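Local structure of Card1 endonuclease domain-containing protein (Vibrio cholerae, 1XMX) at residues V18-D23 against P114-E119; R29-I34 against D48-R53; E255-S260 against K369-H374. The protein is of unknown function but carries a Card1-like endonuclease domain of the PDDEXK clan and may bind nucleic acid. All coordinates share one frame; numbering follows the deposited sequence.

Contact 1: V18-D23 against P114-E119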
loop_
_atom_site.group_PDB
_atom_site.type_symbol
_atom_site.label_atom_id
_atom_site.label_comp_id
_atom_site.label_asym_id
_atom_site.label_seq_id
_atom_site.Cartn_x
_atom_site.Cartn_y
_atom_site.Cartn_z
ATOM N N VAL A 18 8.992 -13.387 -3.069
ATOM C CA VAL A 18 10.005 -12.365 -3.020
ATOM C C VAL A 18 10.419 -12.071 -1.567
ATOM O O VAL A 18 11.611 -11.900 -1.280
ATOM C CB VAL A 18 9.416 -11.036 -3.645
ATOM C CG1 VAL A 18 10.269 -9.837 -3.369
ATOM C CG2 VAL A 18 9.272 -11.185 -5.121
ATOM N N THR A 19 9.446 -11.969 -0.646
ATOM C CA THR A 19 9.795 -11.523 0.712
ATOM C C THR A 19 10.815 -12.408 1.502
ATOM O O THR A 19 11.614 -11.872 2.247
ATOM C CB THR A 19 8.547 -11.171 1.529
ATOM O OG1 THR A 19 7.703 -12.312 1.655
ATOM C CG2 THR A 19 7.735 -10.051 0.836
ATOM N N PRO A 20 10.742 -13.759 1.394
ATOM C CA PRO A 20 11.821 -14.565 1.923
ATOM C C PRO A 20 13.229 -14.199 1.417
ATOM O O PRO A 20 14.204 -14.271 2.200
ATOM C CB PRO A 20 11.444 -15.984 1.468
ATOM C CG PRO A 20 9.884 -15.924 1.385
ATOM C CD PRO A 20 9.639 -14.592 0.837
ATOM N N LEU A 21 13.359 -13.815 0.155
ATOM C CA LEU A 21 14.691 -13.424 -0.367
ATOM C C LEU A 21 15.145 -12.050 0.077
ATOM O O LEU A 21 16.313 -11.734 -0.031
ATOM C CB LEU A 21 14.690 -13.504 -1.911
ATOM C CG LEU A 21 14.499 -14.951 -2.481
ATOM C CD1 LEU A 21 14.052 -14.873 -3.893
ATOM C CD2 LEU A 21 15.787 -15.823 -2.357
ATOM N N LEU A 22 14.221 -11.196 0.514
ATOM C CA LEU A 22 14.592 -9.890 1.024
ATOM C C LEU A 22 14.962 -9.881 2.518
ATOM O O LEU A 22 15.464 -8.858 3.050
ATOM C CB LEU A 22 13.470 -8.856 0.729
ATOM C CG LEU A 22 12.997 -8.683 -0.717
ATOM C CD1 LEU A 22 11.964 -7.586 -0.804
ATOM C CD2 LEU A 22 14.181 -8.389 -1.684
ATOM N N ASP A 23 14.646 -10.985 3.204
ATOM C CA ASP A 23 14.840 -11.111 4.646
ATOM C C ASP A 23 16.342 -11.219 4.727
ATOM O O ASP A 23 16.964 -12.005 4.004
ATOM C CB ASP A 23 14.205 -12.453 5.100
ATOM C CG ASP A 23 14.218 -12.657 6.572
ATOM O OD1 ASP A 23 15.267 -12.538 7.242
ATOM O OD2 ASP A 23 13.133 -12.881 7.119
ATOM N N PRO A 114 14.436 -29.140 1.473
ATOM C CA PRO A 114 13.520 -28.481 2.411
ATOM C C PRO A 114 12.427 -27.727 1.708
ATOM O O PRO A 114 12.613 -27.186 0.588
ATOM C CB PRO A 114 14.413 -27.530 3.239
ATOM C CG PRO A 114 15.856 -27.961 2.977
ATOM C CD PRO A 114 15.848 -28.727 1.638
ATOM N N ILE A 115 11.274 -27.684 2.372
ATOM C CA ILE A 115 10.082 -27.065 1.783
ATOM C C ILE A 115 9.422 -26.187 2.831
ATOM O O ILE A 115 9.206 -26.638 3.955
ATOM C CB ILE A 115 9.029 -28.139 1.301
ATOM C CG1 ILE A 115 9.622 -29.079 0.213
ATOM C CG2 ILE A 115 7.806 -27.417 0.726
ATOM C CD1 ILE A 115 8.903 -30.430 0.087
ATOM N N PHE A 116 9.095 -24.951 2.478
ATOM C CA PHE A 116 8.460 -24.051 3.423
ATOM C C PHE A 116 7.347 -23.295 2.739
ATOM O O PHE A 116 7.303 -23.241 1.494
ATOM C CB PHE A 116 9.483 -23.063 4.003
ATOM C CG PHE A 116 9.993 -22.045 2.996
ATOM C CD1 PHE A 116 9.245 -20.895 2.696
ATOM C CD2 PHE A 116 11.196 -22.226 2.351
ATOM C CE1 PHE A 116 9.688 -19.942 1.803
ATOM C CE2 PHE A 116 11.660 -21.264 1.450
ATOM C CZ PHE A 116 10.919 -20.101 1.192
ATOM N N VAL A 117 6.456 -22.716 3.563
ATOM C CA VAL A 117 5.348 -21.859 3.154
ATOM C C VAL A 117 5.289 -20.642 4.067
ATOM O O VAL A 117 5.435 -20.767 5.269
ATOM C CB VAL A 117 3.983 -22.576 3.220
ATOM C CG1 VAL A 117 2.855 -21.581 2.975
ATOM C CG2 VAL A 117 3.872 -23.672 2.128
ATOM N N VAL A 118 5.111 -19.465 3.472
ATOM C CA VAL A 118 4.732 -18.228 4.211
ATOM C C VAL A 118 3.214 -18.152 4.315
ATOM O O VAL A 118 2.494 -17.993 3.330
ATOM C CB VAL A 118 5.179 -17.003 3.459
ATOM C CG1 VAL A 118 4.868 -15.716 4.309
ATOM C CG2 VAL A 118 6.676 -17.122 3.103
ATOM N N GLU A 119 2.729 -18.329 5.524
ATOM C CA GLU A 119 1.335 -18.247 5.745
ATOM C C GLU A 119 0.951 -16.755 5.520
ATOM O O GLU A 119 1.568 -15.841 6.093
ATOM C CB GLU A 119 1.043 -18.761 7.164
ATOM C CG GLU A 119 -0.421 -19.098 7.372
ATOM C CD GLU A 119 -1.296 -17.894 7.702
ATOM O OE1 GLU A 119 -0.956 -17.227 8.715
ATOM O OE2 GLU A 119 -2.381 -17.708 7.042
#
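Pro20 meets Phe116 and Val118 with the outer carbons of its ring. Its CG lies 3.8 Å from Val118 CG2 and 4.0 Å from Phe116 CE1, and its CB is 4.2 Å from Phe116 CZ. Three buried residues thus carry a small, wholly apolar contact without any hydrogen bond across it. One methyl of Val118 does the touching: CG2, beside the backbone N, is directed at the proline, while CG1 points elsewhere. The Phe116 ring leaves the strand with CG between the backbone N and carbonyl carbon (chi1 69°), a turn that carries CE1 and CZ over to the proline; the two rings meet at a slant. Phe116 and Val118 reach the same face of strand 115-118 because they alternate with Val117. This strand is the last of five parallel ones in a Rossmann-like sheet, consistent with the CARF-type domain of Card1 relatives, and helix 15-22 packs over that face. Pro20 also touches Asn92 on the adjacent strand 88-92. Having no amide hydrogen, proline cannot bond back to the preceding turn, and the helix is kinked at residues 20 and 21; Leu22 N still reaches Val18 O at 3.2 Å. Further out, Trp127 packs edge-to-face with Phe116. Val118 is gripped through its backbone, its N by Ser94 OG and its O by Arg16 NH1, so Arg16, in the helix that carries Pro20, bonds to the strand, while Pro20 O accepts a bond from Thr26 OG1.

Contact 2: R29-I34 against D48-R53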
loop_
_atom_site.group_PDB
_atom_site.type_symbol
_atom_site.label_atom_id
_atom_site.label_comp_id
_atom_site.label_asym_id
_atom_site.label_seq_id
_atom_site.Cartn_x
_atom_site.Cartn_y
_atom_site.Cartn_z
ATOM N N ARG A 29 20.682 -16.357 -2.667
ATOM C CA ARG A 29 20.535 -15.096 -3.432
ATOM C C ARG A 29 20.207 -15.390 -4.890
ATOM O O ARG A 29 20.542 -14.652 -5.795
ATOM C CB ARG A 29 21.755 -14.161 -3.257
ATOM C CG ARG A 29 23.066 -14.828 -3.604
ATOM C CD ARG A 29 24.328 -13.971 -3.331
ATOM N NE ARG A 29 25.594 -14.713 -3.603
ATOM C CZ ARG A 29 25.874 -15.342 -4.757
ATOM N NH1 ARG A 29 24.972 -15.345 -5.747
ATOM N NH2 ARG A 29 27.056 -15.962 -4.935
ATOM N N HIS A 30 19.535 -16.518 -5.096
ATOM C CA HIS A 30 19.097 -16.951 -6.400
ATOM C C HIS A 30 17.785 -17.707 -6.247
ATOM O O HIS A 30 17.572 -18.414 -5.248
ATOM C CB HIS A 30 20.154 -17.818 -7.110
ATOM C CG HIS A 30 19.819 -18.092 -8.556
ATOM N ND1 HIS A 30 19.283 -19.293 -8.991
ATOM C CD2 HIS A 30 19.906 -17.308 -9.662
ATOM C CE1 HIS A 30 19.092 -19.248 -10.299
ATOM N NE2 HIS A 30 19.441 -18.049 -10.726
ATOM N N ILE A 31 16.899 -17.534 -7.236
ATOM C CA ILE A 31 15.644 -18.266 -7.289
ATOM C C ILE A 31 15.315 -18.599 -8.713
ATOM O O ILE A 31 15.508 -17.789 -9.633
ATOM C CB ILE A 31 14.462 -17.476 -6.624
ATOM C CG1 ILE A 31 13.118 -18.238 -6.755
ATOM C CG2 ILE A 31 14.385 -15.998 -7.180
ATOM C CD1 ILE A 31 11.998 -17.791 -5.770
ATOM N N ILE A 32 14.745 -19.782 -8.885
ATOM C CA ILE A 32 14.201 -20.188 -10.176
ATOM C C ILE A 32 12.728 -20.238 -10.000
ATOM O O ILE A 32 12.206 -20.954 -9.108
ATOM C CB ILE A 32 14.726 -21.611 -10.585
ATOM C CG1 ILE A 32 16.242 -21.541 -10.725
ATOM C CG2 ILE A 32 14.026 -22.194 -11.850
ATOM C CD1 ILE A 32 16.917 -22.846 -10.826
ATOM N N PHE A 33 12.053 -19.446 -10.834
ATOM C CA PHE A 33 10.594 -19.409 -10.809
ATOM C C PHE A 33 10.140 -20.421 -11.847
ATOM O O PHE A 33 10.712 -20.492 -12.908
ATOM C CB PHE A 33 10.095 -18.024 -11.196
ATOM C CG PHE A 33 10.425 -16.954 -10.207
ATOM C CD1 PHE A 33 9.694 -16.830 -9.029
ATOM C CD2 PHE A 33 11.416 -16.038 -10.477
ATOM C CE1 PHE A 33 9.976 -15.799 -8.119
ATOM C CE2 PHE A 33 11.707 -15.018 -9.565
ATOM C CZ PHE A 33 10.980 -14.898 -8.403
ATOM N N ILE A 34 9.126 -21.198 -11.516
ATOM C CA ILE A 34 8.496 -22.134 -12.436
ATOM C C ILE A 34 7.160 -21.494 -12.866
ATOM O O ILE A 34 6.458 -20.956 -12.033
ATOM C CB ILE A 34 8.222 -23.471 -11.724
ATOM C CG1 ILE A 34 9.525 -24.245 -11.545
ATOM C CG2 ILE A 34 7.191 -24.355 -12.497
ATOM C CD1 ILE A 34 9.468 -25.240 -10.410
ATOM N N ASP A 48 12.618 -7.572 -11.863
ATOM C CA ASP A 48 12.951 -6.125 -11.628
ATOM C C ASP A 48 13.156 -5.809 -10.132
ATOM O O ASP A 48 14.107 -5.145 -9.722
ATOM C CB ASP A 48 11.853 -5.211 -12.164
ATOM C CG ASP A 48 11.748 -5.263 -13.663
ATOM O OD1 ASP A 48 12.711 -5.774 -14.292
ATOM O OD2 ASP A 48 10.698 -4.802 -14.218
ATOM N N VAL A 49 12.257 -6.308 -9.310
ATOM C CA VAL A 49 12.369 -6.096 -7.882
ATOM C C VAL A 49 13.613 -6.851 -7.306
ATOM O O VAL A 49 14.444 -6.281 -6.547
ATOM C CB VAL A 49 11.096 -6.603 -7.228
ATOM C CG1 VAL A 49 11.263 -6.735 -5.706
ATOM C CG2 VAL A 49 9.889 -5.745 -7.666
ATOM N N LEU A 50 13.759 -8.127 -7.648
ATOM C CA LEU A 50 14.862 -8.925 -6.996
ATOM C C LEU A 50 16.182 -8.529 -7.561
ATOM O O LEU A 50 17.128 -8.380 -6.799
ATOM C CB LEU A 50 14.685 -10.447 -7.121
ATOM C CG LEU A 50 13.526 -10.949 -6.224
ATOM C CD1 LEU A 50 12.972 -12.299 -6.763
ATOM C CD2 LEU A 50 13.862 -11.042 -4.727
ATOM N N ASN A 51 16.260 -8.365 -8.885
ATOM C CA ASN A 51 17.545 -7.996 -9.517
ATOM C C ASN A 51 18.149 -6.697 -8.971
ATOM O O ASN A 51 19.394 -6.611 -8.863
ATOM C CB ASN A 51 17.473 -7.910 -11.052
ATOM C CG ASN A 51 17.320 -9.280 -11.733
ATOM O OD1 ASN A 51 17.077 -9.344 -12.964
ATOM N ND2 ASN A 51 17.448 -10.374 -10.959
ATOM N N LYS A 52 17.279 -5.716 -8.648
ATOM C CA LYS A 52 17.631 -4.461 -7.927
ATOM C C LYS A 52 18.524 -4.753 -6.725
ATOM O O LYS A 52 19.425 -3.985 -6.431
ATOM C CB LYS A 52 16.407 -3.743 -7.320
ATOM C CG LYS A 52 15.628 -2.716 -8.158
ATOM C CD LYS A 52 14.683 -1.938 -7.189
ATOM C CE LYS A 52 13.324 -1.518 -7.793
ATOM N NZ LYS A 52 13.145 0.011 -7.873
ATOM N N ARG A 53 18.215 -5.843 -6.018
ATOM C CA ARG A 53 18.969 -6.270 -4.840
ATOM C C ARG A 53 20.038 -7.257 -5.149
ATOM O O ARG A 53 20.566 -7.879 -4.227
ATOM C CB ARG A 53 18.073 -6.931 -3.832
ATOM C CG ARG A 53 17.232 -5.963 -3.080
ATOM C CD ARG A 53 15.920 -5.718 -3.703
ATOM N NE ARG A 53 15.107 -5.054 -2.706
ATOM C CZ ARG A 53 13.978 -4.414 -2.966
ATOM N NH1 ARG A 53 13.534 -4.354 -4.213
ATOM N NH2 ARG A 53 13.307 -3.820 -1.984
#
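Ile31 CA in strand 30-35 and Leu50 CA in helix 40-52 stand 9.4 Å apart, a gap that side chains must span. Ile31 and Phe33 rise from one face of the strand, and both meet the same branch of the leucine: Leu50 CD1 lies 3.7 Å from Phe33 CZ and 4.0 Å from Ile31 CG2. It approaches the phenyl group at the edge, near the ring plane and at its far end, with Phe33 CE2 a little more distant at 4.1 Å. One face of the ring is covered from within the strand: Ile31 CG1 sits 4.1 Å above the plane of Phe33, over its centre. Ile31 therefore uses two branches for two tasks: CG1, anti to the backbone N (chi1 177°), covers the phenyl face, and CG2 meets the leucine, crossing it at about a right angle. Leu50 CG is anti to its own carbonyl carbon (chi1 -72°), which extends the isobutyl group from the helix to the strand. The pairing belongs to the beta-alpha-beta crossover formed by strand 30-35, helix 40-52 and strand 56-61. Leu21 of helix 15-22 packs on both Ile31 and Leu50, and Leu17 on Phe33. Where helix 40-52 ends, Arg53 folds back: its NH1 donates to Val49 O at 3.2 Å, with an N-H...O angle of 156° and from above the carbonyl plane, while NH2 forms a salt bridge with Asp146. The hydrogen bonds nearby run along the helix end or to neighbouring strands, none of them across the contact. The atoms that meet between Leu50 and Ile31 or Phe33 are all apolar carbons, so the fit rests on shape and exclusion of water.

Contact 3: E255-S260 against K369-H374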
loop_
_atom_site.group_PDB
_atom_site.type_symbol
_atom_site.label_atom_id
_atom_site.label_comp_id
_atom_site.label_asym_id
_atom_site.label_seq_id
_atom_site.Cartn_x
_atom_site.Cartn_y
_atom_site.Cartn_z
ATOM N N GLU A 255 -4.943 14.397 4.444
ATOM C CA GLU A 255 -4.008 13.333 4.001
ATOM C C GLU A 255 -2.604 13.622 4.575
ATOM O O GLU A 255 -1.850 12.718 4.850
ATOM C CB GLU A 255 -3.976 13.216 2.481
ATOM C CG GLU A 255 -3.637 14.556 1.764
ATOM C CD GLU A 255 -3.772 14.472 0.251
ATOM O OE1 GLU A 255 -4.436 13.552 -0.273
ATOM O OE2 GLU A 255 -3.241 15.332 -0.448
ATOM N N THR A 256 -2.237 14.889 4.650
ATOM C CA THR A 256 -1.006 15.302 5.293
ATOM C C THR A 256 -0.939 14.893 6.763
ATOM O O THR A 256 0.103 14.423 7.216
ATOM C CB THR A 256 -0.869 16.843 5.220
ATOM O OG1 THR A 256 -0.838 17.243 3.847
ATOM C CG2 THR A 256 0.444 17.282 5.854
ATOM N N LEU A 257 -2.033 15.125 7.503
ATOM C CA LEU A 257 -2.214 14.691 8.893
ATOM C C LEU A 257 -2.133 13.144 9.008
ATOM O O LEU A 257 -1.445 12.596 9.885
ATOM C CB LEU A 257 -3.571 15.179 9.432
ATOM C CG LEU A 257 -3.954 14.592 10.805
ATOM C CD1 LEU A 257 -3.093 15.113 11.955
ATOM C CD2 LEU A 257 -5.439 14.839 11.035
ATOM N N VAL A 258 -2.831 12.441 8.118
ATOM C CA VAL A 258 -2.786 10.998 8.167
ATOM C C VAL A 258 -1.362 10.500 7.874
ATOM O O VAL A 258 -0.859 9.614 8.554
ATOM C CB VAL A 258 -3.745 10.329 7.188
ATOM C CG1 VAL A 258 -3.458 8.777 7.167
ATOM C CG2 VAL A 258 -5.222 10.679 7.558
ATOM N N HIS A 259 -0.708 11.058 6.877
ATOM C CA HIS A 259 0.655 10.668 6.615
ATOM C C HIS A 259 1.575 10.936 7.820
ATOM O O HIS A 259 2.399 10.104 8.192
ATOM C CB HIS A 259 1.146 11.368 5.371
ATOM C CG HIS A 259 2.567 11.072 5.028
ATOM N ND1 HIS A 259 2.984 9.834 4.561
ATOM C CD2 HIS A 259 3.670 11.858 5.072
ATOM C CE1 HIS A 259 4.280 9.883 4.309
ATOM N NE2 HIS A 259 4.718 11.097 4.611
ATOM N N SER A 260 1.435 12.113 8.400
ATOM C CA SER A 260 2.226 12.503 9.552
ATOM C C SER A 260 1.976 11.599 10.772
ATOM O O SER A 260 2.877 11.368 11.550
ATOM C CB SER A 260 1.910 13.948 9.899
ATOM O OG SER A 260 2.548 14.818 8.968
ATOM N N LYS A 369 -10.895 12.362 16.141
ATOM C CA LYS A 369 -10.182 12.800 17.350
ATOM C C LYS A 369 -9.340 11.655 17.965
ATOM O O LYS A 369 -8.466 11.899 18.775
ATOM C CB LYS A 369 -11.117 13.454 18.379
ATOM C CG LYS A 369 -12.313 12.633 18.746
ATOM C CD LYS A 369 -13.638 13.420 18.396
ATOM C CE LYS A 369 -13.952 14.555 19.398
ATOM N NZ LYS A 369 -14.329 15.852 18.701
ATOM N N ASP A 370 -9.575 10.415 17.539
ATOM C CA ASP A 370 -8.687 9.316 17.904
ATOM C C ASP A 370 -7.960 8.705 16.696
ATOM O O ASP A 370 -7.831 7.511 16.580
ATOM C CB ASP A 370 -9.508 8.309 18.623
ATOM C CG ASP A 370 -10.052 8.870 19.909
ATOM O OD1 ASP A 370 -9.250 9.218 20.800
ATOM O OD2 ASP A 370 -11.279 9.003 20.021
ATOM N N LEU A 371 -7.533 9.554 15.777
ATOM C CA LEU A 371 -7.026 9.088 14.490
ATOM C C LEU A 371 -5.861 8.149 14.779
ATOM O O LEU A 371 -5.751 7.090 14.214
ATOM C CB LEU A 371 -6.564 10.280 13.627
ATOM C CG LEU A 371 -5.914 10.034 12.253
ATOM C CD1 LEU A 371 -6.808 9.198 11.278
ATOM C CD2 LEU A 371 -5.477 11.309 11.596
ATOM N N LYS A 372 -4.995 8.546 15.691
ATOM C CA LYS A 372 -3.744 7.839 15.837
ATOM C C LYS A 372 -3.987 6.426 16.416
ATOM O O LYS A 372 -3.378 5.474 15.979
ATOM C CB LYS A 372 -2.745 8.658 16.659
ATOM C CG LYS A 372 -1.452 7.879 16.956
ATOM C CD LYS A 372 -0.351 8.850 17.272
ATOM C CE LYS A 372 0.291 8.542 18.607
ATOM N NZ LYS A 372 1.340 7.493 18.362
ATOM N N THR A 373 -4.899 6.310 17.365
ATOM C CA THR A 373 -5.299 5.034 17.931
ATOM C C THR A 373 -6.005 4.096 16.932
ATOM O O THR A 373 -5.687 2.899 16.855
ATOM C CB THR A 373 -6.162 5.268 19.169
ATOM O OG1 THR A 373 -5.313 5.825 20.172
ATOM C CG2 THR A 373 -6.762 4.015 19.685
ATOM N N HIS A 374 -6.949 4.634 16.166
ATOM C CA HIS A 374 -7.659 3.823 15.171
ATOM C C HIS A 374 -6.720 3.373 14.066
ATOM O O HIS A 374 -6.833 2.270 13.590
ATOM C CB HIS A 374 -8.847 4.565 14.592
ATOM C CG HIS A 374 -9.896 4.906 15.595
ATOM N ND1 HIS A 374 -10.601 3.952 16.289
ATOM C CD2 HIS A 374 -10.382 6.102 16.014
ATOM C CE1 HIS A 374 -11.481 4.538 17.088
ATOM N NE2 HIS A 374 -11.370 5.840 16.935
#
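Leu371 reaches across to Leu257 and Val258 through its CD2, which lies 3.6 Å from Leu257 CD2, 3.7 Å from Leu257 CG and 4.1 Å from Val258 CG2. The two leucines share a conformation: in Leu371 CG is anti to the backbone N (chi1 177°) with chi2 near +60°, and Leu257 follows the same pattern. This shape leaves CD1 folded back and makes CD2 the fully extended branch on each side, which is why the CD2 methyls meet. The side chains point in opposite directions and slide past each other, so that Leu371 CD2 lies against both the branch point and the methyl of Leu257. The CB of Leu257 starts out along the flank of its helix, and the extended branch beyond it makes up the distance. Val258 turns CG2, beside its backbone N, to the same methyl and crosses the leucine at about a right angle. The backbones come nearest at Val258 and Leu371, with CA atoms 7.8 Å apart. Helix 243-266 here packs against the beginning of helix 371-380. Asp370 sits at the N-cap position of the latter, though its side chain makes no capping bond; its backbone O accepts from His374 N. Both helices fall in the Card1-like endonuclease region, whose PDDEXK-type core sets helices against a mixed sheet. Val258 also touches Ile307 and Cys309 of strand 303-310, and Leu257 touches Tyr171 and Ala178 of helix 164-179, so these side chains join the helix pair to sheet and neighbouring helix. Because Leu371 CD2 fits against both Leu257 and Val258, it is van der Waals contact of extended aliphatic branches that holds the two segments together.

In the fold
Contacts 1 and 2 belong together: their centres are 13 Å apart, both reach the N-terminal mixed sheet, and contact 2 is nested along the chain inside the loop closed by contact 1. They touch directly, Leu21 CD1 lying 3.5 Å from Ile31 CG2, so Leu21 bridges the two contacts and helices 15-22 and 40-52 pack side by side on the sheet. Contact 3 comes later in the sequence and lies across the chain's centre, about 33 Å from contact 1 and 36 Å from contact 2, centre to centre. It joins two helices of the Card1-like endonuclease region, so the Rossmann-like part and the nuclease-like part each have their own packing within a single chain.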